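Local coordinates for Nab2p (PDB 5L2L), which binds the poly(A) tails of mRNAs and pre-mRNAs, shielding them from the exosome and helping to control tail length and nuclear export, at residues F[2-14]-F[18-30]. Numbering follows the deposited sequence.
Sequences SEKSLEQCKFGTH and KRCKYRHARSHIM. Unlike the reference sequence in segment 2-14: Ser2 (reference Val). With ZN (zinc ion), chain S; nucleotides of chain C; nucleotides of chain G.
Cys9 and His24 meet at a zinc ion, Cys9 SG lying 2.4 Å and His24 NE2 2.1 Å from the metal. A chi1 of -177° sends the Cys9 sulfur away from the backbone N and in to the zinc; Cys9 CB sits over one face of the imidazole, and Gly12 O approaches the ring's edge. Cys20 SG and Cys15 complete the site. Backbone bonds join the two segments on the way up to it, starting with Ser5 N to Lys21 O, then Arg23 N to Glu7 O, and ending with Cys9 N to Arg23 O at 2.7 Å.

Arg23 runs alongside Leu6, both side chains pointing the same way. CD2 of Leu6 covers the centre of the guanidinium, 3.7 Å from Arg23 CZ, and NE of Arg23 donates to Leu6 O at 2.9 Å, the oxygen lying 22° out of the guanidinium plane. The chain bends at chi3 (-76°), bringing NE to the carbonyl oxygen while the flat face meets the leucine methyl; NH1 reaches on to Arg39 O in the next finger.

Tyr22 lies beside Glu7, whose CB is 3.7 Å from Tyr22 CD1. Lys21 CG covers one ring face, and the base of A3 of chain C lies over the other, offset toward the rim. That adenine donates from N6 to Gln8 O, and its N1 accepts from Lys10 N at 3.1 Å. This is a CCCH zinc finger: beside the zinc-centred core, backbone groups read the adenine edge while Tyr22 stacks on its face.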
loop_
_atom_site.group_PDB
_atom_site.type_symbol
_atom_site.label_atom_id
_atom_site.label_comp_id
_atom_site.label_asym_id
_atom_site.label_seq_id
_atom_site.Cartn_x
_atom_site.Cartn_y
_atom_site.Cartn_z
ATOM N N SER F 2 26.022 9.212 6.495
ATOM C CA SER F 2 24.580 9.279 6.674
ATOM C C SER F 2 23.998 7.888 6.908
ATOM O O SER F 2 24.659 6.861 6.710
ATOM C CB SER F 2 23.920 9.926 5.463
ATOM O OG SER F 2 23.527 8.972 4.515
ATOM N N GLU F 3 22.731 7.875 7.344
ATOM C CA GLU F 3 22.021 6.633 7.636
ATOM C C GLU F 3 21.670 5.839 6.381
ATOM O O GLU F 3 21.300 4.657 6.493
ATOM C CB GLU F 3 20.723 6.928 8.405
ATOM C CG GLU F 3 20.868 7.015 9.909
ATOM C CD GLU F 3 19.628 7.603 10.564
ATOM O OE1 GLU F 3 19.334 8.802 10.322
ATOM O OE2 GLU F 3 18.946 6.859 11.303
ATOM N N LYS F 4 21.736 6.454 5.205
ATOM C CA LYS F 4 21.296 5.789 3.986
ATOM C C LYS F 4 22.258 4.660 3.620
ATOM O O LYS F 4 23.477 4.789 3.785
ATOM C CB LYS F 4 21.212 6.793 2.834
ATOM C CG LYS F 4 20.249 7.958 3.047
ATOM C CD LYS F 4 18.806 7.516 2.986
ATOM C CE LYS F 4 17.861 8.713 2.968
ATOM N NZ LYS F 4 16.416 8.314 3.068
ATOM N N SER F 5 21.703 3.553 3.119
ATOM C CA SER F 5 22.470 2.380 2.719
ATOM C C SER F 5 22.421 2.168 1.207
ATOM O O SER F 5 21.411 2.449 0.548
ATOM C CB SER F 5 21.947 1.116 3.417
ATOM O OG SER F 5 22.586 -0.054 2.905
ATOM N N LEU F 6 23.532 1.652 0.659
ATOM C CA LEU F 6 23.569 1.242 -0.743
ATOM C C LEU F 6 22.804 -0.062 -1.006
ATOM O O LEU F 6 22.495 -0.361 -2.160
ATOM C CB LEU F 6 25.021 1.086 -1.205
ATOM C CG LEU F 6 25.834 2.366 -1.387
ATOM C CD1 LEU F 6 27.296 2.052 -1.607
ATOM C CD2 LEU F 6 25.316 3.212 -2.540
ATOM N N GLU F 7 22.491 -0.840 0.022
ATOM C CA GLU F 7 21.743 -2.072 -0.193
ATOM C C GLU F 7 20.389 -1.782 -0.835
ATOM O O GLU F 7 19.739 -0.776 -0.533
ATOM C CB GLU F 7 21.543 -2.808 1.124
ATOM C CG GLU F 7 22.805 -3.435 1.651
ATOM C CD GLU F 7 22.523 -4.676 2.473
ATOM O OE1 GLU F 7 21.894 -4.545 3.548
ATOM O OE2 GLU F 7 22.909 -5.784 2.030
ATOM N N GLN F 8 19.972 -2.679 -1.727
ATOM C CA GLN F 8 18.750 -2.494 -2.504
ATOM C C GLN F 8 17.486 -2.820 -1.703
ATOM O O GLN F 8 17.375 -3.904 -1.125
ATOM C CB GLN F 8 18.794 -3.398 -3.741
ATOM C CG GLN F 8 17.835 -2.975 -4.824
ATOM C CD GLN F 8 18.298 -1.696 -5.501
ATOM O OE1 GLN F 8 19.495 -1.400 -5.532
ATOM N NE2 GLN F 8 17.368 -0.926 -6.008
ATOM N N CYS F 9 16.513 -1.895 -1.706
ATOM C CA CYS F 9 15.193 -2.181 -1.135
ATOM C C CYS F 9 14.473 -3.239 -1.958
ATOM O O CYS F 9 14.307 -3.075 -3.167
ATOM C CB CYS F 9 14.328 -0.923 -1.096
ATOM S SG CYS F 9 12.700 -1.241 -0.315
ATOM N N LYS F 10 14.002 -4.312 -1.300
ATOM C CA LYS F 10 13.359 -5.397 -2.039
ATOM C C LYS F 10 11.959 -5.054 -2.539
ATOM O O LYS F 10 11.436 -5.799 -3.381
ATOM C CB LYS F 10 13.304 -6.679 -1.191
ATOM C CG LYS F 10 12.407 -6.608 0.046
ATOM C CD LYS F 10 12.481 -7.878 0.917
ATOM C CE LYS F 10 11.751 -9.012 0.252
ATOM N NZ LYS F 10 11.790 -10.322 1.006
ATOM N N PHE F 11 11.355 -3.946 -2.075
ATOM C CA PHE F 11 10.005 -3.554 -2.466
ATOM C C PHE F 11 9.970 -2.504 -3.576
ATOM O O PHE F 11 8.903 -2.270 -4.150
ATOM C CB PHE F 11 9.241 -3.054 -1.230
ATOM C CG PHE F 11 9.206 -4.073 -0.119
ATOM C CD1 PHE F 11 8.480 -5.247 -0.269
ATOM C CD2 PHE F 11 9.949 -3.899 1.035
ATOM C CE1 PHE F 11 8.489 -6.223 0.732
ATOM C CE2 PHE F 11 9.951 -4.859 2.032
ATOM C CZ PHE F 11 9.223 -6.020 1.881
ATOM N N GLY F 12 11.097 -1.863 -3.886
ATOM C CA GLY F 12 11.148 -0.959 -5.031
ATOM C C GLY F 12 10.140 0.170 -4.945
ATOM O O GLY F 12 9.999 0.849 -3.914
ATOM N N THR F 13 9.438 0.403 -6.062
ATOM C CA THR F 13 8.454 1.472 -6.122
ATOM C C THR F 13 7.222 1.184 -5.275
ATOM O O THR F 13 6.385 2.074 -5.128
ATOM C CB THR F 13 8.007 1.714 -7.570
ATOM O OG1 THR F 13 7.481 0.496 -8.109
ATOM C CG2 THR F 13 9.174 2.193 -8.427
ATOM N N HIS F 14 7.084 -0.029 -4.727
ATOM C CA HIS F 14 5.955 -0.373 -3.878
ATOM C C HIS F 14 6.312 -0.360 -2.400
ATOM O O HIS F 14 5.515 -0.817 -1.573
ATOM C CB HIS F 14 5.392 -1.732 -4.310
ATOM C CG HIS F 14 5.138 -1.801 -5.779
ATOM N ND1 HIS F 14 4.175 -1.035 -6.394
ATOM C CD2 HIS F 14 5.771 -2.481 -6.764
ATOM C CE1 HIS F 14 4.207 -1.258 -7.696
ATOM N NE2 HIS F 14 5.169 -2.130 -7.945
ATOM N N LYS F 18 7.951 4.746 5.427
ATOM C CA LYS F 18 8.398 6.136 5.347
ATOM C C LYS F 18 9.790 6.357 5.927
ATOM O O LYS F 18 10.388 7.407 5.657
ATOM C CB LYS F 18 7.407 7.040 6.076
ATOM C CG LYS F 18 6.056 7.190 5.384
ATOM C CD LYS F 18 6.132 8.267 4.307
ATOM C CE LYS F 18 4.767 8.869 3.979
ATOM N NZ LYS F 18 3.819 7.873 3.446
ATOM N N ARG F 19 10.323 5.404 6.698
ATOM C CA ARG F 19 11.654 5.513 7.286
ATOM C C ARG F 19 12.697 4.647 6.573
ATOM O O ARG F 19 13.809 4.489 7.083
ATOM C CB ARG F 19 11.593 5.159 8.777
ATOM C CG ARG F 19 10.538 5.967 9.549
ATOM C CD ARG F 19 10.648 5.792 11.065
ATOM N NE ARG F 19 11.688 6.620 11.671
ATOM C CZ ARG F 19 12.693 6.174 12.421
ATOM N NH1 ARG F 19 12.848 4.882 12.692
ATOM N NH2 ARG F 19 13.556 7.048 12.927
ATOM N N CYS F 20 12.380 4.104 5.398
ATOM C CA CYS F 20 13.286 3.170 4.732
ATOM C C CYS F 20 14.637 3.814 4.395
ATOM O O CYS F 20 14.695 4.886 3.782
ATOM C CB CYS F 20 12.629 2.640 3.451
ATOM S SG CYS F 20 13.559 1.273 2.658
ATOM N N LYS F 21 15.726 3.117 4.745
ATOM C CA LYS F 21 17.078 3.615 4.513
ATOM C C LYS F 21 17.720 3.110 3.227
ATOM O O LYS F 21 18.846 3.525 2.921
ATOM C CB LYS F 21 17.980 3.265 5.709
ATOM C CG LYS F 21 18.263 1.805 5.921
ATOM C CD LYS F 21 19.177 1.619 7.146
ATOM C CE LYS F 21 19.532 0.170 7.384
ATOM N NZ LYS F 21 20.594 0.024 8.438
ATOM N N TYR F 22 17.034 2.278 2.444
ATOM C CA TYR F 22 17.663 1.549 1.343
ATOM C C TYR F 22 17.444 2.241 -0.016
ATOM O O TYR F 22 16.711 3.230 -0.139
ATOM C CB TYR F 22 17.139 0.102 1.340
ATOM C CG TYR F 22 17.503 -0.656 2.597
ATOM C CD1 TYR F 22 18.813 -1.044 2.838
ATOM C CD2 TYR F 22 16.547 -0.959 3.560
ATOM C CE1 TYR F 22 19.154 -1.737 3.993
ATOM C CE2 TYR F 22 16.887 -1.664 4.720
ATOM C CZ TYR F 22 18.190 -2.042 4.919
ATOM O OH TYR F 22 18.533 -2.729 6.062
ATOM N N ARG F 23 18.116 1.712 -1.051
ATOM C CA ARG F 23 18.027 2.262 -2.412
ATOM C C ARG F 23 16.815 1.686 -3.140
ATOM O O ARG F 23 16.528 0.489 -3.037
ATOM C CB ARG F 23 19.286 1.956 -3.237
ATOM C CG ARG F 23 20.525 2.774 -2.882
ATOM C CD ARG F 23 21.543 2.878 -4.075
ATOM N NE ARG F 23 22.306 1.649 -4.264
ATOM C CZ ARG F 23 23.339 1.503 -5.093
ATOM N NH1 ARG F 23 23.779 2.520 -5.843
ATOM N NH2 ARG F 23 23.947 0.327 -5.167
ATOM N N HIS F 24 16.131 2.539 -3.909
ATOM C CA HIS F 24 14.892 2.185 -4.604
ATOM C C HIS F 24 15.048 2.342 -6.116
ATOM O O HIS F 24 15.331 3.442 -6.618
ATOM C CB HIS F 24 13.722 3.040 -4.096
ATOM C CG HIS F 24 13.418 2.834 -2.642
ATOM N ND1 HIS F 24 14.062 3.529 -1.643
ATOM C CD2 HIS F 24 12.577 1.970 -2.015
ATOM C CE1 HIS F 24 13.616 3.120 -0.464
ATOM N NE2 HIS F 24 12.726 2.159 -0.663
ATOM N N ALA F 25 14.816 1.254 -6.844
ATOM C CA ALA F 25 14.865 1.289 -8.304
ATOM C C ALA F 25 13.554 1.831 -8.879
ATOM O O ALA F 25 12.462 1.431 -8.452
ATOM C CB ALA F 25 15.153 -0.118 -8.854
ATOM N N ARG F 26 13.666 2.737 -9.857
ATOM C CA ARG F 26 12.530 3.240 -10.627
ATOM C C ARG F 26 12.622 2.863 -12.100
ATOM O O ARG F 26 11.778 3.303 -12.897
ATOM C CB ARG F 26 12.408 4.767 -10.502
ATOM C CG ARG F 26 12.291 5.232 -9.089
ATOM C CD ARG F 26 11.645 6.604 -8.980
ATOM N NE ARG F 26 12.279 7.635 -9.796
ATOM C CZ ARG F 26 13.422 8.238 -9.488
ATOM N NH1 ARG F 26 14.085 7.888 -8.400
ATOM N NH2 ARG F 26 13.913 9.178 -10.275
ATOM N N SER F 27 13.619 2.067 -12.480
ATOM C CA SER F 27 13.763 1.546 -13.834
ATOM C C SER F 27 13.904 0.027 -13.794
ATOM O O SER F 27 14.521 -0.529 -12.882
ATOM C CB SER F 27 14.998 2.145 -14.519
ATOM O OG SER F 27 15.151 1.634 -15.829
ATOM N N HIS F 28 13.345 -0.643 -14.810
ATOM C CA HIS F 28 13.573 -2.073 -14.980
ATOM C C HIS F 28 14.963 -2.377 -15.525
ATOM O O HIS F 28 15.367 -3.548 -15.521
ATOM C CB HIS F 28 12.522 -2.689 -15.923
ATOM C CG HIS F 28 11.103 -2.518 -15.464
ATOM N ND1 HIS F 28 10.504 -3.376 -14.565
ATOM C CD2 HIS F 28 10.164 -1.591 -15.780
ATOM C CE1 HIS F 28 9.258 -2.991 -14.352
ATOM N NE2 HIS F 28 9.027 -1.908 -15.074
ATOM N N ILE F 29 15.688 -1.355 -15.996
ATOM C CA ILE F 29 17.039 -1.527 -16.524
ATOM C C ILE F 29 18.006 -1.781 -15.375
ATOM O O ILE F 29 17.999 -1.066 -14.364
ATOM C CB ILE F 29 17.445 -0.288 -17.342
ATOM C CG1 ILE F 29 16.551 -0.147 -18.577
ATOM C CG2 ILE F 29 18.924 -0.354 -17.770
ATOM C CD1 ILE F 29 16.719 1.179 -19.335
ATOM N N MET F 30 18.857 -2.800 -15.522
ATOM C CA MET F 30 19.833 -3.098 -14.481
ATOM C C MET F 30 21.053 -2.170 -14.608
ATOM O O MET F 30 21.570 -1.925 -15.709
ATOM C CB MET F 30 20.231 -4.576 -14.535
ATOM C CG MET F 30 19.078 -5.558 -14.092
ATOM S SD MET F 30 19.553 -7.308 -14.133
ATOM C CE MET F 30 17.973 -8.114 -13.811
HETATM ZN ZN ZN S . 12.206 0.763 0.813
ATOM P P A C 3 16.395 -3.531 8.883
ATOM O OP1 A C 3 16.638 -2.076 8.681
ATOM O OP2 A C 3 17.398 -4.349 9.618
ATOM O "O5'" A C 3 14.967 -3.735 9.575
ATOM C "C5'" A C 3 14.101 -2.628 9.835
ATOM C "C4'" A C 3 13.002 -2.527 8.803
ATOM O "O4'" A C 3 13.626 -2.526 7.480
ATOM C "C3'" A C 3 12.000 -3.690 8.812
ATOM O "O3'" A C 3 10.658 -3.239 8.505
ATOM C "C2'" A C 3 12.547 -4.608 7.708
ATOM O "O2'" A C 3 11.588 -5.461 7.121
ATOM C "C1'" A C 3 13.107 -3.592 6.704
ATOM N N9 A C 3 14.153 -4.107 5.795
ATOM C C8 A C 3 15.287 -4.850 6.056
ATOM N N7 A C 3 16.002 -5.152 4.981
ATOM C C5 A C 3 15.299 -4.573 3.917
ATOM C C6 A C 3 15.503 -4.518 2.507
ATOM N N6 A C 3 16.526 -5.061 1.842
ATOM N N1 A C 3 14.592 -3.853 1.760
ATOM C C2 A C 3 13.556 -3.281 2.384
ATOM N N3 A C 3 13.253 -3.264 3.678
ATOM C C4 A C 3 14.162 -3.935 4.414
ATOM P P A C 7 6.017 7.195 12.720
ATOM O OP1 A C 7 7.119 6.845 11.789
ATOM O OP2 A C 7 5.275 6.100 13.406
ATOM O "O5'" A C 7 6.569 8.212 13.813
ATOM C "C5'" A C 7 7.529 7.803 14.781
ATOM C "C4'" A C 7 8.275 8.980 15.346
ATOM O "O4'" A C 7 9.265 8.497 16.294
ATOM C "C3'" A C 7 9.054 9.793 14.325
ATOM O "O3'" A C 7 9.155 11.138 14.799
ATOM C "C2'" A C 7 10.425 9.111 14.336
ATOM O "O2'" A C 7 11.496 9.898 13.857
ATOM C "C1'" A C 7 10.581 8.795 15.816
ATOM N N9 A C 7 11.414 7.637 16.170
ATOM C C8 A C 7 12.463 7.635 17.069
ATOM N N7 A C 7 12.969 6.447 17.304
ATOM C C5 A C 7 12.162 5.599 16.536
ATOM C C6 A C 7 12.176 4.204 16.340
ATOM N N6 A C 7 13.045 3.404 16.942
ATOM N N1 A C 7 11.266 3.652 15.507
ATOM C C2 A C 7 10.388 4.483 14.908
ATOM N N3 A C 7 10.284 5.810 15.013
ATOM C C4 A C 7 11.206 6.312 15.846
ATOM P P A G 4 7.759 -9.715 6.342
ATOM O OP1 A G 4 8.040 -11.113 5.944
ATOM O OP2 A G 4 8.850 -8.751 6.627
ATOM O "O5'" A G 4 6.917 -9.009 5.182
ATOM C "C5'" A G 4 5.702 -9.560 4.744
ATOM C "C4'" A G 4 4.945 -8.617 3.857
ATOM O "O4'" A G 4 4.804 -7.323 4.496
ATOM C "C3'" A G 4 5.561 -8.296 2.504
ATOM O "O3'" A G 4 5.340 -9.337 1.556
ATOM C "C2'" A G 4 4.822 -7.010 2.139
ATOM O "O2'" A G 4 3.512 -7.321 1.666
ATOM C "C1'" A G 4 4.723 -6.315 3.504
ATOM N N9 A G 4 5.817 -5.342 3.706
ATOM C C8 A G 4 6.892 -5.425 4.562
ATOM N N7 A G 4 7.698 -4.378 4.516
ATOM C C5 A G 4 7.127 -3.557 3.547
ATOM C C6 A G 4 7.496 -2.313 3.007
ATOM N N6 A G 4 8.581 -1.637 3.359
ATOM N N1 A G 4 6.692 -1.760 2.061
ATOM C C2 A G 4 5.589 -2.433 1.683
ATOM N N3 A G 4 5.148 -3.622 2.105
ATOM C C4 A G 4 5.960 -4.132 3.055
HETATM O O HOH W 1 22.869 2.292 7.316
HETATM O O HOH W 2 16.062 5.512 1.260
HETATM O O HOH W 3 19.710 4.606 0.434
HETATM O O HOH W 4 22.262 -1.972 -4.307
HETATM O O HOH W 5 14.456 -1.459 -5.502
#